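Local coordinates for 27kDa outer membrane protein (Silicibacter pomeroyi, PDB 3GYK) that probably works as a thiol-disulfide oxidoreductase, of which this chain holds the DsbA-like thioredoxin domain, at residues F30-P35 and A86-L91; Y58-I63 and F70-A75. All coordinates share one frame; numbering follows the deposited sequence. Where two conformers were deposited one is given.

Interaction 1: F30-P35 and A86-L91; sequences FDYNCP and AFHWAL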
ATOM      1  N   PHE A  30      -4.015   2.078   2.502  1.00 10.27           N
ATOM      2  CA  PHE A  30      -3.516   3.440   2.735  1.00  9.69           C
ATOM      3  C   PHE A  30      -3.977   4.430   1.655  1.00 10.02           C
ATOM      4  O   PHE A  30      -4.469   4.025   0.586  1.00  9.47           O
ATOM      5  CB  PHE A  30      -1.967   3.432   2.761  1.00  9.98           C
ATOM      6  CG  PHE A  30      -1.359   2.863   1.508  1.00 10.94           C
ATOM      7  CD1 PHE A  30      -1.223   3.647   0.372  1.00 10.80           C
ATOM      8  CD2 PHE A  30      -0.971   1.516   1.456  1.00 13.26           C
ATOM      9  CE1 PHE A  30      -0.686   3.120  -0.804  1.00 14.38           C
ATOM     10  CE2 PHE A  30      -0.451   0.973   0.264  1.00 14.76           C
ATOM     11  CZ  PHE A  30      -0.297   1.780  -0.853  1.00 14.95           C
ATOM     12  N   ASP A  31      -3.788   5.720   1.976  1.00 10.48           N
ATOM     13  CA  ASP A  31      -4.171   6.861   1.110  1.00 10.63           C
ATOM     14  C   ASP A  31      -3.003   7.835   1.228  1.00 10.18           C
ATOM     15  O   ASP A  31      -2.527   8.103   2.341  1.00  9.46           O
ATOM     16  CB  ASP A  31      -5.486   7.457   1.658  1.00 10.71           C
ATOM     17  CG  ASP A  31      -5.975   8.682   0.888  1.00 11.62           C
ATOM     18  OD1 ASP A  31      -5.208   9.670   0.800  1.00 11.70           O
ATOM     19  OD2 ASP A  31      -7.141   8.666   0.421  1.00 11.60           O
ATOM     20  N   TYR A  32      -2.540   8.367   0.087  1.00  9.93           N
ATOM     21  CA  TYR A  32      -1.344   9.229   0.069  1.00  9.29           C
ATOM     22  C   TYR A  32      -1.507  10.576   0.767  1.00  9.29           C
ATOM     23  O   TYR A  32      -0.517  11.224   1.034  1.00  8.26           O
ATOM     24  CB  TYR A  32      -0.769   9.422  -1.362  1.00  9.46           C
ATOM     25  CG  TYR A  32      -0.208   8.135  -1.910  1.00 10.51           C
ATOM     26  CD1 TYR A  32       1.021   7.636  -1.445  1.00 10.84           C
ATOM     27  CD2 TYR A  32      -0.909   7.404  -2.870  1.00 10.26           C
ATOM     28  CE1 TYR A  32       1.536   6.405  -1.920  1.00 12.35           C
ATOM     29  CE2 TYR A  32      -0.399   6.172  -3.368  1.00 11.00           C
ATOM     30  CZ  TYR A  32       0.816   5.690  -2.889  1.00 11.73           C
ATOM     31  OH  TYR A  32       1.276   4.477  -3.365  1.00 10.97           O
ATOM     32  N   ASN A  33      -2.745  10.962   1.100  1.00  8.98           N
ATOM     33  CA  ASN A  33      -3.000  12.189   1.819  1.00  7.98           C
ATOM     34  C   ASN A  33      -3.374  11.987   3.287  1.00  8.92           C
ATOM     35  O   ASN A  33      -3.706  12.954   4.003  1.00  8.50           O
ATOM     36  CB  ASN A  33      -4.075  12.983   1.091  1.00  8.32           C
ATOM     37  CG  ASN A  33      -3.510  13.705  -0.137  1.00  8.21           C
ATOM     38  OD1 ASN A  33      -2.497  14.394  -0.028  1.00 10.40           O
ATOM     39  ND2 ASN A  33      -4.158  13.548  -1.290  1.00  8.64           N
ATOM     40  N   CYS A  34      -3.275  10.743   3.739  1.00  9.01           N
ATOM     41  CA  CYS A  34      -3.606  10.418   5.116  1.00 10.81           C
ATOM     42  C   CYS A  34      -2.403  10.662   6.043  1.00  9.60           C
ATOM     43  O   CYS A  34      -1.341  10.024   5.880  1.00  9.54           O
ATOM     44  CB  CYS A  34      -4.107   8.978   5.157  1.00 10.97           C
ATOM     45  SG  CYS A  34      -4.273   8.309   6.843  1.00 18.04           S
ATOM     46  N   PRO A  35      -2.553  11.564   7.026  1.00  9.63           N
ATOM     47  CA  PRO A  35      -1.425  11.919   7.905  1.00  9.15           C
ATOM     48  C   PRO A  35      -0.871  10.703   8.652  1.00  9.45           C
ATOM     49  O   PRO A  35       0.356  10.562   8.814  1.00  9.09           O
ATOM     50  CB  PRO A  35      -2.044  12.900   8.898  1.00  9.86           C
ATOM     51  CG  PRO A  35      -3.190  13.499   8.173  1.00 11.81           C
ATOM     52  CD  PRO A  35      -3.724  12.438   7.260  1.00  9.54           C
ATOM     53  N   ALA A  86       9.540   2.653  -5.608  1.00 12.55           N
ATOM     54  CA  ALA A  86      10.236   3.933  -5.468  1.00 12.15           C
ATOM     55  C   ALA A  86       9.216   5.071  -5.459  1.00 12.43           C
ATOM     56  O   ALA A  86       9.333   6.032  -4.676  1.00 12.62           O
ATOM     57  CB  ALA A  86      11.221   4.123  -6.602  1.00 11.85           C
ATOM     58  N   PHE A  87       8.199   4.950  -6.310  1.00 11.34           N
ATOM     59  CA  PHE A  87       7.170   5.995  -6.412  1.00 11.56           C
ATOM     60  C   PHE A  87       6.312   6.061  -5.140  1.00 11.89           C
ATOM     61  O   PHE A  87       6.040   7.159  -4.614  1.00 12.88           O
ATOM     62  CB  PHE A  87       6.318   5.737  -7.666  1.00 11.25           C
ATOM     63  CG  PHE A  87       5.428   6.900  -8.090  1.00 10.79           C
ATOM     64  CD1 PHE A  87       5.750   8.232  -7.796  1.00 10.73           C
ATOM     65  CD2 PHE A  87       4.269   6.636  -8.837  1.00 11.06           C
ATOM     66  CE1 PHE A  87       4.919   9.281  -8.233  1.00  9.88           C
ATOM     67  CE2 PHE A  87       3.432   7.667  -9.271  1.00  9.54           C
ATOM     68  CZ  PHE A  87       3.764   9.001  -8.975  1.00  9.39           C
ATOM     69  N   HIS A  88       5.934   4.898  -4.616  1.00 11.88           N
ATOM     70  CA  HIS A  88       5.191   4.812  -3.367  1.00 11.78           C
ATOM     71  C   HIS A  88       5.916   5.501  -2.215  1.00 12.18           C
ATOM     72  O   HIS A  88       5.312   6.316  -1.512  1.00 11.72           O
ATOM     73  CB  HIS A  88       4.893   3.349  -2.986  1.00 11.98           C
ATOM     74  CG  HIS A  88       4.326   3.207  -1.618  1.00 12.38           C
ATOM     75  ND1 HIS A  88       2.983   3.345  -1.363  1.00 12.63           N
ATOM     76  CD2 HIS A  88       4.921   2.993  -0.419  1.00 11.92           C
ATOM     77  CE1 HIS A  88       2.763   3.206  -0.068  1.00 12.93           C
ATOM     78  NE2 HIS A  88       3.926   3.000   0.530  1.00 12.86           N
ATOM     79  N   TRP A  89       7.198   5.170  -2.013  1.00 12.08           N
ATOM     80  CA  TRP A  89       7.966   5.773  -0.933  1.00 13.39           C
ATOM     81  C   TRP A  89       8.083   7.286  -1.134  1.00 12.90           C
ATOM     82  O   TRP A  89       8.022   8.044  -0.161  1.00 13.89           O
ATOM     83  CB  TRP A  89       9.385   5.165  -0.795  1.00 13.41           C
ATOM     84  CG  TRP A  89       9.432   3.674  -0.428  1.00 15.33           C
ATOM     85  CD1 TRP A  89      10.205   2.707  -1.040  1.00 17.00           C
ATOM     86  CD2 TRP A  89       8.683   2.992   0.597  1.00 16.33           C
ATOM     87  NE1 TRP A  89       9.982   1.474  -0.446  1.00 17.41           N
ATOM     88  CE2 TRP A  89       9.057   1.622   0.556  1.00 16.83           C
ATOM     89  CE3 TRP A  89       7.753   3.407   1.571  1.00 16.91           C
ATOM     90  CZ2 TRP A  89       8.519   0.663   1.439  1.00 17.45           C
ATOM     91  CZ3 TRP A  89       7.212   2.443   2.454  1.00 17.77           C
ATOM     92  CH2 TRP A  89       7.605   1.091   2.377  1.00 20.02           C
ATOM     93  N   ALA A  90       8.234   7.716  -2.386  1.00 12.34           N
ATOM     94  CA  ALA A  90       8.454   9.148  -2.671  1.00 11.26           C
ATOM     95  C   ALA A  90       7.178   9.966  -2.435  1.00 11.14           C
ATOM     96  O   ALA A  90       7.230  11.094  -1.899  1.00 11.57           O
ATOM     97  CB  ALA A  90       8.984   9.350  -4.088  1.00 11.29           C
ATOM     98  N   LEU A  91       6.041   9.405  -2.850  1.00 11.36           N
ATOM     99  CA  LEU A  91       4.729  10.001  -2.591  1.00 11.57           C
ATOM    100  C   LEU A  91       4.439  10.054  -1.113  1.00 11.83           C
ATOM    101  O   LEU A  91       4.070  11.088  -0.587  1.00 12.70           O
ATOM    102  CB  LEU A  91       3.614   9.215  -3.285  1.00 10.99           C
ATOM    103  CG  LEU A  91       3.562   9.311  -4.812  1.00 12.19           C
ATOM    104  CD1 LEU A  91       2.623   8.271  -5.401  1.00 12.87           C
ATOM    105  CD2 LEU A  91       3.143  10.731  -5.222  1.00 12.16           C
TER
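H88 reaches from helix 84-92 in between F30 and Y32 and meets each in a different way. With CG anti to the backbone N (chi1 171°), its imidazole extends off the helix and ND1 donates to Y32 OH at 2.9 Å, the hydroxyl lying near the imidazole plane. One corner further round the ring, CE1 rests over a face of F30, 3.5 Å from F30 CZ, toward the rim of the phenyl. This is an offset edge-to-face pair, planes at 67°, whereas the rings of Y32 and H88 meet obliquely. One turn on, L91 covers a face of Y32: its CD1 sits 4.0 Å from the ring centroid in a CH-pi contact, and L91 CB touches Y32 CD1 at 3.5 Å. Y32 is thus held at its hydroxyl and over its ring, and that hydroxyl is also hydrogen-bonded to E60 OE2. A phenylalanine in place of Y32 would probably keep the L91 packing but leave H88 ND1 and E60 OE2 without this shared partner. D31 shapes the loop: its OD1 accepts from N33 N in an Asx turn, within a type I turn that leads to C34. The aromatic cluster lies where strand 24-30 runs out toward helix 35-50, whose N-cap is C34, probably the first cysteine of a thioredoxin-type CxxC motif, with helix 84-92 packed against the connection.

Interaction 2: Y58-I63 and F70-A75; sequences YREWPI and FAARAA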
ATOM      1  N   TYR A  58       0.191  -4.459  -0.606  1.00 10.51           N
ATOM      2  CA  TYR A  58      -0.413  -3.126  -0.573  1.00 11.95           C
ATOM      3  C   TYR A  58      -1.800  -3.068  -1.189  1.00 12.37           C
ATOM      4  O   TYR A  58      -2.015  -3.565  -2.315  1.00 12.08           O
ATOM      5  CB  TYR A  58       0.503  -2.144  -1.300  1.00 11.95           C
ATOM      6  CG  TYR A  58       1.637  -1.592  -0.466  1.00 13.99           C
ATOM      7  CD1 TYR A  58       1.772  -1.898   0.888  1.00 17.03           C
ATOM      8  CD2 TYR A  58       2.531  -0.706  -1.024  1.00 15.41           C
ATOM      9  CE1 TYR A  58       2.797  -1.324   1.665  1.00 16.79           C
ATOM     10  CE2 TYR A  58       3.555  -0.141  -0.265  1.00 16.66           C
ATOM     11  CZ  TYR A  58       3.675  -0.445   1.073  1.00 16.37           C
ATOM     12  OH  TYR A  58       4.696   0.119   1.802  1.00 17.87           O
ATOM     13  N   ARG A  59      -2.733  -2.439  -0.465  1.00 10.90           N
ATOM     14  CA  ARG A  59      -4.038  -2.108  -1.003  1.00 10.46           C
ATOM     15  C   ARG A  59      -4.133  -0.574  -1.071  1.00 10.51           C
ATOM     16  O   ARG A  59      -4.208   0.126  -0.030  1.00 11.31           O
ATOM     17  CB  ARG A  59      -5.181  -2.614  -0.093  1.00 11.08           C
ATOM     18  CG  ARG A  59      -5.295  -4.160   0.074  1.00  9.84           C
ATOM     19  CD  ARG A  59      -5.281  -4.965  -1.243  1.00 12.38           C
ATOM     20  NE  ARG A  59      -6.120  -4.422  -2.314  1.00 12.58           N
ATOM     21  CZ  ARG A  59      -6.428  -5.109  -3.410  1.00 10.16           C
ATOM     22  NH1 ARG A  59      -6.003  -6.390  -3.531  1.00  8.85           N
ATOM     23  NH2 ARG A  59      -7.107  -4.523  -4.409  1.00  9.50           N
ATOM     24  N   GLU A  60      -4.122  -0.064  -2.289  1.00  9.73           N
ATOM     25  CA  GLU A  60      -4.355   1.368  -2.502  1.00  9.72           C
ATOM     26  C   GLU A  60      -5.825   1.590  -2.263  1.00  9.93           C
ATOM     27  O   GLU A  60      -6.673   1.019  -2.971  1.00 10.65           O
ATOM     28  CB  GLU A  60      -3.982   1.724  -3.946  1.00 10.70           C
ATOM     29  CG  GLU A  60      -2.516   1.504  -4.263  1.00 11.24           C
ATOM     30  CD  GLU A  60      -1.682   2.791  -4.044  1.00 11.34           C
ATOM     31  OE1 GLU A  60      -2.281   3.844  -3.737  1.00 12.51           O
ATOM     32  OE2 GLU A  60      -0.441   2.735  -4.211  1.00 13.72           O
ATOM     33  N   TRP A  61      -6.138   2.413  -1.257  1.00 10.58           N
ATOM     34  CA  TRP A  61      -7.525   2.674  -0.872  1.00 10.48           C
ATOM     35  C   TRP A  61      -7.729   4.183  -0.767  1.00 10.46           C
ATOM     36  O   TRP A  61      -7.748   4.760   0.334  1.00  9.49           O
ATOM     37  CB  TRP A  61      -7.855   1.962   0.451  1.00 10.61           C
ATOM     38  CG  TRP A  61      -9.309   2.006   0.806  1.00 10.74           C
ATOM     39  CD1 TRP A  61     -10.374   2.107  -0.062  1.00 10.87           C
ATOM     40  CD2 TRP A  61      -9.872   1.968   2.124  1.00 11.17           C
ATOM     41  NE1 TRP A  61     -11.558   2.143   0.640  1.00 12.35           N
ATOM     42  CE2 TRP A  61     -11.281   2.051   1.977  1.00 11.13           C
ATOM     43  CE3 TRP A  61      -9.324   1.854   3.418  1.00 10.24           C
ATOM     44  CZ2 TRP A  61     -12.154   2.062   3.070  1.00 11.78           C
ATOM     45  CZ3 TRP A  61     -10.211   1.867   4.516  1.00 10.67           C
ATOM     46  CH2 TRP A  61     -11.588   1.963   4.330  1.00 11.30           C
ATOM     47  N   PRO A  62      -7.806   4.846  -1.938  1.00 11.04           N
ATOM     48  CA  PRO A  62      -7.962   6.306  -1.946  1.00  9.71           C
ATOM     49  C   PRO A  62      -9.377   6.709  -1.470  1.00 10.29           C
ATOM     50  O   PRO A  62     -10.378   6.354  -2.105  1.00 11.86           O
ATOM     51  CB  PRO A  62      -7.720   6.671  -3.412  1.00  9.08           C
ATOM     52  CG  PRO A  62      -8.167   5.411  -4.192  1.00 10.06           C
ATOM     53  CD  PRO A  62      -7.590   4.301  -3.302  1.00  9.71           C
ATOM     54  N   ILE A  63      -9.435   7.410  -0.347  1.00 10.26           N
ATOM     55  CA  ILE A  63     -10.710   7.770   0.299  1.00 10.33           C
ATOM     56  C   ILE A  63     -10.789   9.236   0.694  1.00  9.99           C
ATOM     57  O   ILE A  63     -11.826   9.686   1.149  1.00  9.48           O
ATOM     58  CB  ILE A  63     -11.020   6.838   1.526  1.00 11.40           C
ATOM     59  CG1 ILE A  63      -9.894   6.897   2.565  1.00 11.77           C
ATOM     60  CG2 ILE A  63     -11.276   5.370   1.041  1.00 11.18           C
ATOM     61  CD1 ILE A  63     -10.179   6.128   3.897  1.00 13.25           C
ATOM     62  N   PHE A  70      -6.079  10.435  -7.662  1.00  9.09           N
ATOM     63  CA  PHE A  70      -5.052  10.643  -8.680  1.00  9.95           C
ATOM     64  C   PHE A  70      -3.771   9.911  -8.283  1.00 10.45           C
ATOM     65  O   PHE A  70      -3.202   9.168  -9.080  1.00 10.29           O
ATOM     66  CB  PHE A  70      -4.799  12.141  -8.900  1.00  9.10           C
ATOM     67  CG  PHE A  70      -3.947  12.442 -10.104  1.00  9.61           C
ATOM     68  CD1 PHE A  70      -4.535  12.888 -11.282  1.00 10.16           C
ATOM     69  CD2 PHE A  70      -2.559  12.257 -10.074  1.00 10.58           C
ATOM     70  CE1 PHE A  70      -3.757  13.168 -12.443  1.00 10.50           C
ATOM     71  CE2 PHE A  70      -1.772  12.543 -11.225  1.00 10.15           C
ATOM     72  CZ  PHE A  70      -2.378  12.989 -12.403  1.00  9.10           C
ATOM     73  N   ALA A  71      -3.335  10.134  -7.047  1.00  9.99           N
ATOM     74  CA  ALA A  71      -2.135   9.508  -6.508  1.00 10.52           C
ATOM     75  C   ALA A  71      -2.189   7.970  -6.547  1.00 10.55           C
ATOM     76  O   ALA A  71      -1.219   7.321  -6.969  1.00 10.58           O
ATOM     77  CB  ALA A  71      -1.911  10.006  -5.069  1.00 10.08           C
ATOM     78  N   ALA A  72      -3.300   7.388  -6.087  1.00  9.82           N
ATOM     79  CA  ALA A  72      -3.471   5.930  -6.135  1.00 10.22           C
ATOM     80  C   ALA A  72      -3.406   5.405  -7.584  1.00 10.61           C
ATOM     81  O   ALA A  72      -2.715   4.404  -7.846  1.00 10.33           O
ATOM     82  CB  ALA A  72      -4.755   5.507  -5.458  1.00  9.67           C
ATOM     83  N   ARG A  73      -4.104   6.071  -8.510  0.50 10.32           N
ATOM     84  CA  ARG A  73      -4.070   5.643  -9.916  0.50 10.11           C
ATOM     85  C   ARG A  73      -2.646   5.734 -10.472  0.50 10.26           C
ATOM     86  O   ARG A  73      -2.162   4.801 -11.132  0.50  9.64           O
ATOM     87  CB  ARG A  73      -5.039   6.466 -10.776  0.50 11.21           C
ATOM     88  CG  ARG A  73      -6.494   6.216 -10.386  0.50 11.79           C
ATOM     89  CD  ARG A  73      -7.456   6.800 -11.386  0.50 14.34           C
ATOM     90  NE  ARG A  73      -8.751   6.172 -11.187  0.50 16.63           N
ATOM     91  CZ  ARG A  73      -9.161   5.092 -11.847  0.50 17.29           C
ATOM     92  NH1 ARG A  73      -8.393   4.549 -12.784  0.50 17.33           N
ATOM     93  NH2 ARG A  73     -10.348   4.570 -11.583  0.50 17.28           N
ATOM     94  N   ALA A  74      -1.982   6.848 -10.168  1.00  9.37           N
ATOM     95  CA  ALA A  74      -0.619   7.108 -10.670  1.00  9.80           C
ATOM     96  C   ALA A  74       0.337   6.039 -10.140  1.00 10.01           C
ATOM     97  O   ALA A  74       1.151   5.496 -10.890  1.00 10.18           O
ATOM     98  CB  ALA A  74      -0.167   8.459 -10.222  1.00 10.24           C
ATOM     99  N   ALA A  75       0.229   5.743  -8.847  1.00 10.01           N
ATOM    100  CA  ALA A  75       1.092   4.745  -8.242  1.00  9.83           C
ATOM    101  C   ALA A  75       0.883   3.389  -8.911  1.00  9.91           C
ATOM    102  O   ALA A  75       1.857   2.745  -9.315  1.00  9.96           O
ATOM    103  CB  ALA A  75       0.845   4.663  -6.699  1.00  9.81           C
TER
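E60 ends strand 54-60 with its side chain aimed at helix 66-77, and it can be followed outward atom by atom. CB starts the contact, 4.1 Å from A72 CB, a loose apolar touch. From there CG lies anti to the carbonyl carbon (chi1 -63°), and a bend at chi2 (-93°) swings the carboxylate along the helix instead of straight into it. CD comes within 4.1 Å of A75 CB. The two oxygens then divide the helix surface between them: OE1 lies 3.4 Å from both A72 CA and A72 CB, while OE2 sits against the methyl of A75, also 3.4 Å from its CB. A72 and A75 are three residues apart on one side of the helix, so the carboxylate, its O-O line running roughly along the helix, bridges residues about one turn apart. Two residues on, P62 adds a second apolar patch, with its CG 3.6 Å from A72 CB. The A72 methyl is therefore shared between the pyrrolidine ring and the glutamate.

The small alanine side chains probably let the strand end come close: the CA atoms of E60 and A72 are 5.9 Å apart. The carboxylate gets its polar partners from the side of helix 84-92 and the loop after strand 24-30, where Y32 OH and Y84 OH both hydrogen-bond to OE2.

Within the thioredoxin fold, the contact joins the end of strand 54-60 to helix 66-77 around a buried acid that has alanine methyls and tyrosine hydroxyls as neighbours. Against helix 66-77 the contact is purely van der Waals, and the two hydroxyls that grip OE2 probably help to set the rotation of the carboxylate. Those two hydrogen bonds probably also offset the cost of burying the acid against methyl groups.

In the fold
From the N terminus the chain runs through strand 24-30 into the loop of 30-35, the first side of interaction 1, and on through helix 35-50 to strand 54-60. Interaction 2 opens at the end of that strand and closes a short loop when helix 66-77 folds back on it. Only later, at helix 84-92, does interaction 1 close, so the smaller loop is nested within the larger. Their centres lie 8 Å apart, and they touch directly: D31 OD2 is a probable acceptor for I63 N at 2.7 Å. Together they tie two neighbouring parallel strands of the central sheet to two consecutive helices beside the start of helix 35-50.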